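Local coordinates for protein annexin (Schistosoma mansoni, PDB 4MDU) that binds acidic phospholipid membranes in a calcium-dependent manner, aggregates liposomes when calcium is present, and takes part in host-parasite interaction, at residues S7-T12 and V107-M112; A40-L45 and Q72-S77; S165-M170 and A181-V186; I210-A215 and L249-E254; S292-W297 and Q325-A330. One frame throughout, in Å; residues are numbered along the deposited sequence.

Interaction 1 (S7-T12 and V107-M112); sequences SEFGIT and VDTPYM. Unlike the reference sequence in segment 7-12: Glu8 (reference Gly).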
# COMPACT_ATOMS: atom_id res chain seq x y z
N SER B 7 -23.88 -18.16 17.79
CA SER B 7 -22.75 -17.53 17.12
C SER B 7 -21.73 -18.57 16.67
O SER B 7 -21.39 -19.47 17.43
CB SER B 7 -22.06 -16.51 18.02
OG SER B 7 -20.80 -16.15 17.47
N GLU B 8 -21.24 -18.44 15.44
CA GLU B 8 -20.25 -19.36 14.91
C GLU B 8 -18.89 -19.11 15.54
O GLU B 8 -17.95 -19.89 15.33
CB GLU B 8 -20.17 -19.26 13.38
CG GLU B 8 -21.49 -19.59 12.70
CD GLU B 8 -22.07 -20.94 13.13
OE1 GLU B 8 -21.31 -21.81 13.61
OE2 GLU B 8 -23.30 -21.12 13.00
N PHE B 9 -18.79 -18.04 16.32
CA PHE B 9 -17.57 -17.76 17.07
C PHE B 9 -17.61 -18.34 18.48
O PHE B 9 -16.57 -18.53 19.11
CB PHE B 9 -17.30 -16.25 17.14
CG PHE B 9 -16.39 -15.75 16.04
CD1 PHE B 9 -16.11 -16.53 14.94
CD2 PHE B 9 -15.81 -14.49 16.13
CE1 PHE B 9 -15.28 -16.08 13.94
CE2 PHE B 9 -14.96 -14.03 15.13
CZ PHE B 9 -14.71 -14.84 14.03
N GLY B 10 -18.82 -18.61 18.98
CA GLY B 10 -18.96 -19.01 20.37
C GLY B 10 -18.94 -17.82 21.33
O GLY B 10 -18.73 -16.68 20.92
N ILE B 11 -19.14 -18.10 22.61
CA ILE B 11 -19.31 -17.06 23.62
C ILE B 11 -18.28 -15.95 23.53
O ILE B 11 -18.58 -14.79 23.84
CB ILE B 11 -19.31 -17.63 25.06
CG1 ILE B 11 -20.48 -18.59 25.26
CG2 ILE B 11 -19.40 -16.49 26.07
CD1 ILE B 11 -20.26 -19.97 24.68
N THR B 12 -17.07 -16.29 23.11
CA THR B 12 -16.01 -15.30 22.99
C THR B 12 -15.16 -15.46 21.74
O THR B 12 -15.25 -16.46 21.03
CB THR B 12 -15.06 -15.34 24.20
OG1 THR B 12 -14.29 -16.55 24.17
CG2 THR B 12 -15.83 -15.25 25.50
N VAL B 107 -25.03 -8.28 13.15
CA VAL B 107 -24.65 -9.46 12.39
C VAL B 107 -23.54 -10.21 13.11
O VAL B 107 -22.64 -9.59 13.68
CB VAL B 107 -24.24 -9.07 10.96
CG1 VAL B 107 -23.30 -10.08 10.38
CG2 VAL B 107 -25.49 -8.90 10.10
N ASP B 108 -23.62 -11.54 13.12
CA ASP B 108 -22.61 -12.37 13.77
C ASP B 108 -21.23 -11.97 13.25
O ASP B 108 -21.04 -11.77 12.04
CB ASP B 108 -22.88 -13.86 13.47
CG ASP B 108 -22.07 -14.80 14.35
OD1 ASP B 108 -21.62 -14.38 15.45
OD2 ASP B 108 -21.89 -15.98 13.94
N THR B 109 -20.27 -11.82 14.16
CA THR B 109 -18.93 -11.36 13.76
C THR B 109 -18.40 -12.02 12.48
O THR B 109 -17.97 -11.32 11.58
CB THR B 109 -17.91 -11.59 14.87
OG1 THR B 109 -18.36 -10.95 16.06
CG2 THR B 109 -16.57 -11.06 14.46
N PRO B 110 -18.40 -13.37 12.42
CA PRO B 110 -17.87 -14.01 11.22
C PRO B 110 -18.58 -13.60 9.92
O PRO B 110 -17.91 -13.47 8.90
CB PRO B 110 -18.05 -15.52 11.50
CG PRO B 110 -18.95 -15.61 12.70
CD PRO B 110 -18.72 -14.35 13.48
N TYR B 111 -19.89 -13.41 9.94
CA TYR B 111 -20.57 -12.97 8.71
C TYR B 111 -20.15 -11.54 8.36
O TYR B 111 -19.88 -11.18 7.20
CB TYR B 111 -22.09 -13.03 8.91
CG TYR B 111 -22.87 -12.82 7.63
CD1 TYR B 111 -23.32 -11.56 7.26
CD2 TYR B 111 -23.16 -13.89 6.80
CE1 TYR B 111 -24.04 -11.37 6.09
CE2 TYR B 111 -23.87 -13.71 5.62
CZ TYR B 111 -24.30 -12.45 5.28
OH TYR B 111 -25.02 -12.29 4.11
N MET B 112 -20.09 -10.72 9.39
CA MET B 112 -19.65 -9.34 9.18
C MET B 112 -18.27 -9.31 8.53
O MET B 112 -18.04 -8.58 7.57
CB MET B 112 -19.68 -8.57 10.50
CG MET B 112 -19.43 -7.09 10.32
SD MET B 112 -17.73 -6.77 10.73
CE MET B 112 -17.99 -6.53 12.46
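One face of the Phe9 ring lies against Pro110, whose CD sits 3.7 Å from the centroid of the Phe9 ring and only 10° off its normal, a CH-pi contact placed over the ring centre. CB and CG of the proline reach the CD1-CE1 side of the same ring, while Thr109 meets the ring obliquely from the CD2-CE2 side, its CG2 3.4 Å from Phe9 CE2. The second flat group is the carboxylate of Asp108, which grips the N-terminal segment with both oxygens, each met on its syn side by a donor slightly out of the plane. Ser7 OG donates to Asp108 OD1 (2.8 Å), and Glu8 N donates to Asp108 OD2 (3.0 Å) in a nearly straight bond of 167°. With chi1 at 166°, Ser7 OG is turned away from its own N and reaches Asp108; there it also accepts from Phe9 N, 3.0 Å from Ser7 OG, and closes an ST turn. Asp108 occupies the N-cap position of helix 109-122, but its carboxylate makes no capping bond and turns to residues 7-9 instead. This ties the N-terminal loop to the start of helix 109-122, near the junction of the first two annexin repeats. Asn68 of helix 68-82 bonds both Asp108 OD1 and the backbone N of Thr109. Glu8, which differs here from the reference sequence, rests its CB on Pro110 CG at 3.9 Å. Helix 140-156 touches the same loop through Ala145, at Glu8 and Phe9, and through Glu142, at Phe9.

Interaction 2 (A40-L45 and Q72-S77); sequences ADAERL and QEICQS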
# COMPACT_ATOMS: atom_id res chain seq x y z
N ALA B 40 -34.76 -9.41 28.27
CA ALA B 40 -34.94 -8.05 28.79
C ALA B 40 -34.42 -7.01 27.80
O ALA B 40 -35.04 -5.98 27.58
CB ALA B 40 -34.27 -7.90 30.13
N ASP B 41 -33.26 -7.29 27.21
CA ASP B 41 -32.71 -6.39 26.20
C ASP B 41 -33.59 -6.35 24.96
O ASP B 41 -33.85 -5.28 24.41
CB ASP B 41 -31.29 -6.80 25.84
CG ASP B 41 -30.28 -6.35 26.87
OD1 ASP B 41 -30.54 -5.31 27.50
OD2 ASP B 41 -29.25 -7.03 27.04
N ALA B 42 -34.03 -7.53 24.53
CA ALA B 42 -34.98 -7.64 23.43
C ALA B 42 -36.19 -6.74 23.67
O ALA B 42 -36.57 -5.96 22.80
CB ALA B 42 -35.43 -9.10 23.25
N GLU B 43 -36.80 -6.86 24.85
CA GLU B 43 -37.96 -6.06 25.20
C GLU B 43 -37.64 -4.59 25.05
O GLU B 43 -38.37 -3.85 24.39
CB GLU B 43 -38.42 -6.32 26.64
CG GLU B 43 -39.33 -7.53 26.81
CD GLU B 43 -40.02 -7.55 28.17
OE1 GLU B 43 -39.83 -6.61 28.96
OE2 GLU B 43 -40.77 -8.52 28.44
N ARG B 44 -36.53 -4.17 25.66
CA ARG B 44 -36.13 -2.77 25.63
C ARG B 44 -35.91 -2.25 24.21
O ARG B 44 -36.35 -1.15 23.87
CB ARG B 44 -34.89 -2.53 26.50
CG ARG B 44 -35.16 -2.70 27.98
CD ARG B 44 -33.99 -2.22 28.83
NE ARG B 44 -34.02 -2.78 30.17
CZ ARG B 44 -33.30 -3.83 30.56
NH1 ARG B 44 -32.49 -4.44 29.69
NH2 ARG B 44 -33.39 -4.28 31.80
N LEU B 45 -35.23 -3.05 23.38
CA LEU B 45 -35.06 -2.67 21.99
C LEU B 45 -36.43 -2.52 21.35
O LEU B 45 -36.72 -1.53 20.67
CB LEU B 45 -34.22 -3.69 21.23
CG LEU B 45 -32.74 -3.70 21.64
CD1 LEU B 45 -31.99 -4.91 21.07
CD2 LEU B 45 -32.07 -2.38 21.25
N GLN B 72 -26.14 -11.49 19.42
CA GLN B 72 -26.78 -12.62 18.77
C GLN B 72 -27.80 -13.29 19.69
O GLN B 72 -28.89 -13.65 19.25
CB GLN B 72 -25.73 -13.61 18.29
CG GLN B 72 -24.80 -12.99 17.25
CD GLN B 72 -25.57 -12.43 16.06
OE1 GLN B 72 -26.19 -13.18 15.32
NE2 GLN B 72 -25.54 -11.12 15.90
N GLU B 73 -27.46 -13.42 20.97
CA GLU B 73 -28.45 -13.89 21.93
C GLU B 73 -29.66 -13.00 21.89
O GLU B 73 -30.79 -13.47 22.04
CB GLU B 73 -27.88 -13.90 23.34
CG GLU B 73 -26.95 -15.04 23.62
CD GLU B 73 -27.57 -16.02 24.58
OE1 GLU B 73 -27.33 -15.88 25.81
OE2 GLU B 73 -28.31 -16.92 24.12
N ILE B 74 -29.44 -11.70 21.69
CA ILE B 74 -30.56 -10.77 21.68
C ILE B 74 -31.41 -10.94 20.42
O ILE B 74 -32.63 -10.97 20.49
CB ILE B 74 -30.11 -9.30 21.83
CG1 ILE B 74 -29.44 -9.10 23.19
CG2 ILE B 74 -31.31 -8.36 21.68
CD1 ILE B 74 -28.88 -7.71 23.39
N CYS B 75 -30.74 -11.05 19.27
CA CYS B 75 -31.42 -11.35 18.01
C CYS B 75 -32.38 -12.53 18.17
O CYS B 75 -33.55 -12.45 17.82
CB CYS B 75 -30.40 -11.68 16.91
SG CYS B 75 -29.48 -10.27 16.30
N GLN B 76 -31.86 -13.64 18.70
CA GLN B 76 -32.64 -14.85 18.87
C GLN B 76 -33.85 -14.60 19.76
O GLN B 76 -34.99 -14.89 19.39
CB GLN B 76 -31.78 -15.96 19.46
CG GLN B 76 -32.54 -17.26 19.70
CD GLN B 76 -31.77 -18.24 20.56
OE1 GLN B 76 -31.31 -17.91 21.66
NE2 GLN B 76 -31.61 -19.46 20.06
N SER B 77 -33.60 -14.03 20.94
CA SER B 77 -34.66 -13.80 21.90
C SER B 77 -35.75 -12.93 21.29
O SER B 77 -36.93 -13.23 21.41
CB SER B 77 -34.09 -13.14 23.16
OG SER B 77 -35.14 -12.76 24.03
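Apolar contacts between Ile74 and three residues of helix 38-48 make up most of this crossing, where the two short axes come within 8.6 Å at -71°. The two arms of Ile74 divide the work. Its CD1 reaches 3.6 Å from Asp41 CB, while CG2, anti to the backbone N, lies 3.6 Å from Leu45 CD1; these leucine and isoleucine side chains meet at about a right angle. Ala42 fits between, with Ile74 CG2 4.0 Å from Ala42 N, and its small side chain is consistent with the close approach of Ala42 CA and Ile74 CA (5.7 Å). One contact involves a polar atom: Ser77 OG packs 3.8 Å from Ala42 CB. The salt bridges here are made by Asp41. Its OD1 pairs with Arg44 NH1 (3.1 Å) one turn on, in the plane of the guanidinium, and Asp41 OD2 pairs with Arg66, so the buried carboxylate is held at both oxygens while its CB serves the apolar contact. This is helix packing inside the first annexin repeat. The Leu45 side chain lies about 5 Å from that of Met49, a calcium-site residue. Ile62 of helix 56-63 touches Asp41 and Leu45, and Phe36, from the loop before helix 38-48, touches Asp41 and Ile74.

Interaction 3 (S165-M170 and A181-V186); sequences SLVTDM and ALLSLV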
# COMPACT_ATOMS: atom_id res chain seq x y z
N SER B 165 -15.82 -20.56 -3.05
CA SER B 165 -15.50 -20.29 -1.65
C SER B 165 -14.57 -19.08 -1.47
O SER B 165 -14.12 -18.46 -2.45
CB SER B 165 -14.82 -21.50 -1.04
OG SER B 165 -13.43 -21.44 -1.32
N LEU B 166 -14.24 -18.77 -0.22
CA LEU B 166 -13.31 -17.69 0.08
C LEU B 166 -12.00 -17.88 -0.68
O LEU B 166 -11.51 -16.96 -1.31
CB LEU B 166 -13.06 -17.57 1.60
CG LEU B 166 -12.04 -16.52 2.07
CD1 LEU B 166 -12.47 -15.10 1.67
CD2 LEU B 166 -11.83 -16.58 3.58
N VAL B 167 -11.42 -19.07 -0.61
CA VAL B 167 -10.14 -19.30 -1.30
C VAL B 167 -10.26 -19.18 -2.82
O VAL B 167 -9.34 -18.69 -3.49
CB VAL B 167 -9.49 -20.65 -0.93
CG1 VAL B 167 -8.21 -20.83 -1.70
CG2 VAL B 167 -9.19 -20.71 0.56
N THR B 168 -11.39 -19.62 -3.36
CA THR B 168 -11.65 -19.45 -4.79
C THR B 168 -11.46 -18.01 -5.22
O THR B 168 -10.93 -17.72 -6.29
CB THR B 168 -13.10 -19.80 -5.17
OG1 THR B 168 -13.57 -20.91 -4.39
CG2 THR B 168 -13.19 -20.13 -6.64
N ASP B 169 -11.91 -17.09 -4.37
CA ASP B 169 -11.92 -15.68 -4.72
C ASP B 169 -10.56 -15.01 -4.54
O ASP B 169 -10.23 -14.01 -5.20
CB ASP B 169 -12.99 -14.95 -3.91
CG ASP B 169 -14.38 -15.20 -4.45
OD1 ASP B 169 -14.48 -15.78 -5.55
OD2 ASP B 169 -15.37 -14.79 -3.80
N MET B 170 -9.75 -15.58 -3.65
CA MET B 170 -8.43 -15.03 -3.40
C MET B 170 -7.50 -15.22 -4.57
O MET B 170 -7.75 -16.04 -5.46
CB MET B 170 -7.82 -15.67 -2.15
CG MET B 170 -8.62 -15.31 -0.92
SD MET B 170 -7.98 -16.01 0.57
CE MET B 170 -6.36 -15.24 0.66
N ALA B 181 1.59 -16.26 1.28
CA ALA B 181 1.48 -16.05 2.73
C ALA B 181 0.04 -15.81 3.12
O ALA B 181 -0.44 -16.34 4.13
CB ALA B 181 2.36 -14.88 3.20
N LEU B 182 -0.66 -15.01 2.32
CA LEU B 182 -2.08 -14.73 2.57
C LEU B 182 -2.86 -16.04 2.63
O LEU B 182 -3.61 -16.28 3.58
CB LEU B 182 -2.64 -13.84 1.46
CG LEU B 182 -3.65 -12.76 1.83
CD1 LEU B 182 -3.15 -11.98 3.01
CD2 LEU B 182 -3.92 -11.82 0.64
N LEU B 183 -2.66 -16.90 1.63
CA LEU B 183 -3.27 -18.23 1.58
C LEU B 183 -2.94 -19.12 2.78
O LEU B 183 -3.77 -19.91 3.21
CB LEU B 183 -2.86 -18.98 0.31
CG LEU B 183 -3.82 -18.99 -0.89
CD1 LEU B 183 -5.24 -18.61 -0.47
CD2 LEU B 183 -3.31 -18.08 -1.98
N SER B 184 -1.72 -19.00 3.31
CA SER B 184 -1.35 -19.81 4.47
C SER B 184 -2.17 -19.43 5.70
O SER B 184 -2.56 -20.30 6.47
CB SER B 184 0.15 -19.71 4.77
OG SER B 184 0.47 -18.50 5.42
N LEU B 185 -2.44 -18.14 5.88
CA LEU B 185 -3.33 -17.75 6.96
C LEU B 185 -4.72 -18.35 6.76
O LEU B 185 -5.33 -18.87 7.69
CB LEU B 185 -3.45 -16.21 7.09
CG LEU B 185 -2.18 -15.44 7.47
CD1 LEU B 185 -2.48 -13.95 7.62
CD2 LEU B 185 -1.55 -16.01 8.76
N VAL B 186 -5.24 -18.26 5.54
CA VAL B 186 -6.57 -18.77 5.26
C VAL B 186 -6.61 -20.32 5.37
O VAL B 186 -7.65 -20.91 5.62
CB VAL B 186 -7.07 -18.28 3.91
CG1 VAL B 186 -8.37 -18.97 3.52
CG2 VAL B 186 -7.27 -16.75 3.95
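The short helix 166-169 ends at Met170, whose extended psi of 162° turns the chain out of the helix, and it lies beside the longer helix 177-187, the nearest CA atoms being those of Val167 and Val186. Both belong to the second annexin repeat, a predominantly helical unit, and the loop between them carries Glu173, a residue of calcium site 3. No hydrogen bond crosses the contact; it is an apolar cluster around a methionine. Met170 reaches over with its chain extended at chi2 and bent at chi3 (63°), which brings CE to 3.7 Å from Leu183 CD1 and 3.9 Å from Leu182 CG. Leu183 CD1 also meets Val167 CG1, at 3.9 Å. The two valines lie alongside, pointing opposite ways, Val167 CG2 being 3.5 Å from Val186 CG1. Leu166 stands farther off, its CD2 4.2 Å from Val186 CG1, and packs on Met143 and Tyr150 of helix 140-156. Phe135 touches both Met170 and Val186 and so continues the cluster to helix 128-136. The other branch of Val186 is taken up by the thioether: Met170 SD lies 3.5 Å from Val186 CG2.

Interaction 4 (I210-A215 and L249-E254); sequences INHELA and LYLTSE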
# COMPACT_ATOMS: atom_id res chain seq x y z
N ILE B 210 5.20 -21.55 25.70
CA ILE B 210 6.13 -21.32 24.60
C ILE B 210 7.23 -22.39 24.55
O ILE B 210 7.34 -23.20 25.45
CB ILE B 210 6.75 -19.92 24.69
CG1 ILE B 210 7.31 -19.69 26.10
CG2 ILE B 210 5.70 -18.85 24.31
CD1 ILE B 210 7.86 -18.27 26.34
N ASN B 211 8.03 -22.39 23.48
CA ASN B 211 9.05 -23.42 23.27
C ASN B 211 10.39 -22.78 22.90
O ASN B 211 10.59 -22.37 21.76
CB ASN B 211 8.62 -24.39 22.16
CG ASN B 211 9.61 -25.55 21.95
OD1 ASN B 211 10.82 -25.40 22.11
ND2 ASN B 211 9.08 -26.71 21.57
N HIS B 212 11.31 -22.75 23.86
CA HIS B 212 12.58 -22.06 23.68
C HIS B 212 13.40 -22.69 22.57
O HIS B 212 14.04 -21.99 21.77
CB HIS B 212 13.34 -22.02 25.01
CG HIS B 212 12.58 -21.32 26.11
ND1 HIS B 212 12.82 -20.01 26.46
CD2 HIS B 212 11.57 -21.75 26.91
CE1 HIS B 212 12.00 -19.66 27.44
NE2 HIS B 212 11.23 -20.70 27.72
N GLU B 213 13.35 -24.01 22.49
CA GLU B 213 14.13 -24.75 21.51
C GLU B 213 13.60 -24.49 20.09
O GLU B 213 14.37 -24.32 19.13
CB GLU B 213 14.11 -26.24 21.87
CG GLU B 213 14.83 -27.15 20.90
CD GLU B 213 14.60 -28.63 21.22
OE1 GLU B 213 14.17 -28.95 22.36
OE2 GLU B 213 14.84 -29.47 20.34
N LEU B 214 12.28 -24.45 19.95
CA LEU B 214 11.66 -24.11 18.67
C LEU B 214 11.99 -22.68 18.24
O LEU B 214 12.26 -22.41 17.07
CB LEU B 214 10.14 -24.30 18.75
CG LEU B 214 9.34 -23.78 17.56
CD1 LEU B 214 9.83 -24.43 16.26
CD2 LEU B 214 7.85 -24.06 17.78
N ALA B 215 11.96 -21.75 19.20
CA ALA B 215 12.27 -20.34 18.90
C ALA B 215 13.70 -20.19 18.40
O ALA B 215 13.95 -19.47 17.43
CB ALA B 215 12.04 -19.48 20.12
N LEU B 249 5.97 -16.26 18.95
CA LEU B 249 6.59 -15.24 18.09
C LEU B 249 7.35 -14.24 18.92
O LEU B 249 8.45 -13.82 18.58
CB LEU B 249 5.54 -14.49 17.28
CG LEU B 249 5.45 -14.87 15.82
CD1 LEU B 249 4.43 -13.99 15.12
CD2 LEU B 249 6.82 -14.73 15.21
N TYR B 250 6.74 -13.85 20.03
CA TYR B 250 7.39 -12.93 20.93
C TYR B 250 8.72 -13.51 21.41
O TYR B 250 9.78 -12.91 21.23
CB TYR B 250 6.50 -12.62 22.12
CG TYR B 250 7.18 -11.66 23.04
CD1 TYR B 250 7.32 -10.33 22.69
CD2 TYR B 250 7.72 -12.09 24.24
CE1 TYR B 250 7.96 -9.43 23.53
CE2 TYR B 250 8.36 -11.20 25.08
CZ TYR B 250 8.48 -9.87 24.72
OH TYR B 250 9.12 -8.98 25.56
N LEU B 251 8.66 -14.70 22.00
CA LEU B 251 9.89 -15.38 22.39
C LEU B 251 10.88 -15.41 21.23
O LEU B 251 12.07 -15.13 21.41
CB LEU B 251 9.61 -16.80 22.85
CG LEU B 251 10.85 -17.61 23.24
CD1 LEU B 251 11.57 -16.94 24.42
CD2 LEU B 251 10.48 -19.06 23.55
N THR B 252 10.38 -15.71 20.03
CA THR B 252 11.25 -15.82 18.85
C THR B 252 11.89 -14.49 18.57
O THR B 252 13.07 -14.39 18.19
CB THR B 252 10.47 -16.30 17.60
OG1 THR B 252 9.86 -17.57 17.89
CG2 THR B 252 11.39 -16.49 16.43
N SER B 253 11.11 -13.44 18.77
CA SER B 253 11.64 -12.11 18.55
C SER B 253 12.78 -11.83 19.53
O SER B 253 13.83 -11.36 19.12
CB SER B 253 10.52 -11.07 18.67
OG SER B 253 11.05 -9.78 18.46
N GLU B 254 12.57 -12.12 20.81
CA GLU B 254 13.61 -11.86 21.82
C GLU B 254 14.89 -12.63 21.50
O GLU B 254 15.99 -12.06 21.48
CB GLU B 254 13.14 -12.24 23.22
CG GLU B 254 11.90 -11.49 23.70
CD GLU B 254 12.20 -10.05 24.09
OE1 GLU B 254 12.55 -9.80 25.27
OE2 GLU B 254 12.08 -9.16 23.22
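Leu251 carries the apolar part of this contact, its CD2 methyl set among Ile210, His212 and Ala215. CG stands anti to the backbone N (chi1 178°), which carries the branched end of the leucine to the start of helix 212-224. CD2 lies 3.9 Å from Ile210 CD1 and 3.8 Å from Ala215 CB, and the alanine methyl also touches Thr252 OG1 at 3.7 Å. The small alanine is consistent with the close backbones, the CA atoms of Ala215 and Thr252 being 4.6 Å apart. A CH-pi contact adds to this: Leu251 CD2 sits over one face of the His212 ring, 4.1 Å from its centroid and 20° off the normal, displaced toward the rim on the CG-ND1 side. Leu251 CD1 reaches the same ring at ND1.

No hydrogen bond joins the two segments directly, but Asn211 N donates to Gln248 OE1 of helix 246-260, next to 249-254. Asn211 is also the N-cap of helix 212-224, and its OD1 accepts from Leu214 N (2.8 Å), the donor standing well above the amide carbonyl plane. Thr252 OG1 bonds the carbonyl of Gln248. At the start of the third annexin repeat the contact thus joins the first turn of one helix to the first half of helix 246-260. Its chemistry implies that van der Waals and CH-pi contacts hold a partly buried interface, with the Asn211 N to Gln248 bond beside it as a directional link.

Interaction 5 (S292-W297 and Q325-A330); sequences SLIAEW and QDIMDA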
# COMPACT_ATOMS: atom_id res chain seq x y z
N SER B 292 -0.04 -0.73 19.71
CA SER B 292 0.44 0.30 18.80
C SER B 292 0.01 0.02 17.37
O SER B 292 -0.43 0.93 16.67
CB SER B 292 1.96 0.41 18.83
OG SER B 292 2.40 0.79 20.11
N LEU B 293 0.16 -1.23 16.95
CA LEU B 293 -0.22 -1.65 15.59
C LEU B 293 -1.66 -1.31 15.25
O LEU B 293 -1.93 -0.77 14.19
CB LEU B 293 -0.03 -3.17 15.40
CG LEU B 293 -0.69 -3.71 14.11
CD1 LEU B 293 0.11 -3.35 12.87
CD2 LEU B 293 -0.86 -5.23 14.18
N ILE B 294 -2.58 -1.65 16.14
CA ILE B 294 -3.98 -1.38 15.84
C ILE B 294 -4.32 0.11 16.07
O ILE B 294 -5.21 0.66 15.43
CB ILE B 294 -4.91 -2.33 16.61
CG1 ILE B 294 -4.52 -3.78 16.32
CG2 ILE B 294 -6.37 -2.13 16.19
CD1 ILE B 294 -5.37 -4.80 17.05
N ALA B 295 -3.57 0.78 16.94
CA ALA B 295 -3.79 2.23 17.13
C ALA B 295 -3.47 2.92 15.82
O ALA B 295 -4.19 3.82 15.41
CB ALA B 295 -2.94 2.80 18.27
N GLU B 296 -2.41 2.47 15.16
CA GLU B 296 -2.03 3.03 13.85
C GLU B 296 -3.05 2.67 12.78
O GLU B 296 -3.37 3.48 11.92
CB GLU B 296 -0.64 2.56 13.43
CG GLU B 296 0.43 2.94 14.41
CD GLU B 296 1.74 2.23 14.13
OE1 GLU B 296 1.90 1.73 13.00
OE2 GLU B 296 2.58 2.16 15.06
N TRP B 297 -3.55 1.44 12.82
CA TRP B 297 -4.60 1.06 11.89
C TRP B 297 -5.81 1.97 12.04
O TRP B 297 -6.38 2.43 11.05
CB TRP B 297 -5.03 -0.39 12.13
CG TRP B 297 -4.07 -1.42 11.63
CD1 TRP B 297 -2.89 -1.22 10.97
CD2 TRP B 297 -4.24 -2.85 11.72
NE1 TRP B 297 -2.30 -2.43 10.68
CE2 TRP B 297 -3.11 -3.44 11.11
CE3 TRP B 297 -5.23 -3.68 12.26
CZ2 TRP B 297 -2.94 -4.83 11.02
CZ3 TRP B 297 -5.08 -5.06 12.17
CH2 TRP B 297 -3.93 -5.62 11.55
N GLN B 325 -9.34 -1.16 25.02
CA GLN B 325 -8.81 -0.24 26.03
C GLN B 325 -7.29 -0.08 25.93
O GLN B 325 -6.78 1.03 26.03
CB GLN B 325 -9.20 -0.66 27.44
CG GLN B 325 -8.81 0.38 28.49
CD GLN B 325 -9.59 1.67 28.34
OE1 GLN B 325 -9.01 2.76 28.30
NE2 GLN B 325 -10.91 1.56 28.24
N ASP B 326 -6.58 -1.18 25.72
CA ASP B 326 -5.13 -1.11 25.62
C ASP B 326 -4.74 -0.38 24.35
O ASP B 326 -3.73 0.32 24.30
CB ASP B 326 -4.51 -2.51 25.66
CG ASP B 326 -4.62 -3.13 27.04
OD1 ASP B 326 -5.00 -4.31 27.14
OD2 ASP B 326 -4.34 -2.43 28.03
N ILE B 327 -5.55 -0.55 23.31
CA ILE B 327 -5.33 0.14 22.06
C ILE B 327 -5.59 1.64 22.23
O ILE B 327 -4.92 2.47 21.62
CB ILE B 327 -6.26 -0.43 20.97
CG1 ILE B 327 -5.85 -1.87 20.62
CG2 ILE B 327 -6.29 0.47 19.73
CD1 ILE B 327 -6.95 -2.66 19.92
N MET B 328 -6.57 1.98 23.05
CA MET B 328 -6.87 3.39 23.32
C MET B 328 -5.69 4.07 24.03
O MET B 328 -5.29 5.17 23.65
CB MET B 328 -8.16 3.52 24.13
CG MET B 328 -9.42 3.34 23.27
SD MET B 328 -10.90 3.01 24.25
CE MET B 328 -10.89 4.38 25.40
N ASP B 329 -5.12 3.41 25.04
CA ASP B 329 -3.97 3.98 25.73
C ASP B 329 -2.82 4.22 24.76
O ASP B 329 -2.24 5.31 24.73
CB ASP B 329 -3.51 3.08 26.86
CG ASP B 329 -4.55 2.96 27.95
OD1 ASP B 329 -5.55 3.70 27.92
OD2 ASP B 329 -4.37 2.11 28.85
N ALA B 330 -2.51 3.21 23.95
CA ALA B 330 -1.45 3.34 22.96
C ALA B 330 -1.75 4.48 21.99
O ALA B 330 -0.87 5.25 21.62
CB ALA B 330 -1.26 2.04 22.20
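Segments 292-297 and 325-330, on helices 290-301 and 324-335, cross at -74°, with their short axes 8.1 Å apart and the CA pairs Ala295-Ile327 and Ser292-Ala330 closest. The contact lies in the fourth annexin repeat, a bundle of helices, and no hydrogen bond spans it. Two alanines set the spacing: with only a methyl on each, Ala295 CB and Ala330 CB come within 4.3 Å. Ala295 CB also rests 3.9 Å from the carbonyl O of Ile327, so here a side chain lies directly on the facing backbone. Ala330 does the same in the other direction, its CB 3.9 Å from Ser292 N.

Ile327 supplies the larger side chain and spreads its two branches over Ala295 and Ile294. CG2, anti to the backbone N, comes over the backbone of Ala295, 3.9 Å from Ala295 N. The longer branch, with CG1 anti to the carbonyl carbon (chi1 -68°) and chi2 extended, goes to Ile294 instead. Arg319 of helix 311-320 touches both of these isoleucines. Elsewhere around the crossing, Tyr331 packs on Ala295, and Arg27 from the N-terminal part of the chain forms salt bridges with Asp326 and Asp329 on helix 324-335. The end of Ile327 lies at a slant against the branch point and both methyls of Ile294: Ile327 CD1 is 3.8 Å from Ile294 CG2 and 3.9 Å from Ile294 CD1.

In the fold
From the N terminus, interaction 1 closes the widest loop, bringing 107-112, at the junction of the first and second repeats, back to residues 7-12. Interaction 2 is nested inside that loop and joins two helices of repeat 1; the two contacts touch where Gln72 packs against Val107 and Asp108. Interactions 3, 4 and 5 then follow in series, closing short loops in or at the edge of repeats 2, 3 and 4, and none crosses another. Interactions 2 and 4 lie farthest apart, centres about 45 Å from each other on opposite sides of the chain's centre. Interactions 3 and 5 also fall on opposite sides, their nearest atoms about 9 Å apart.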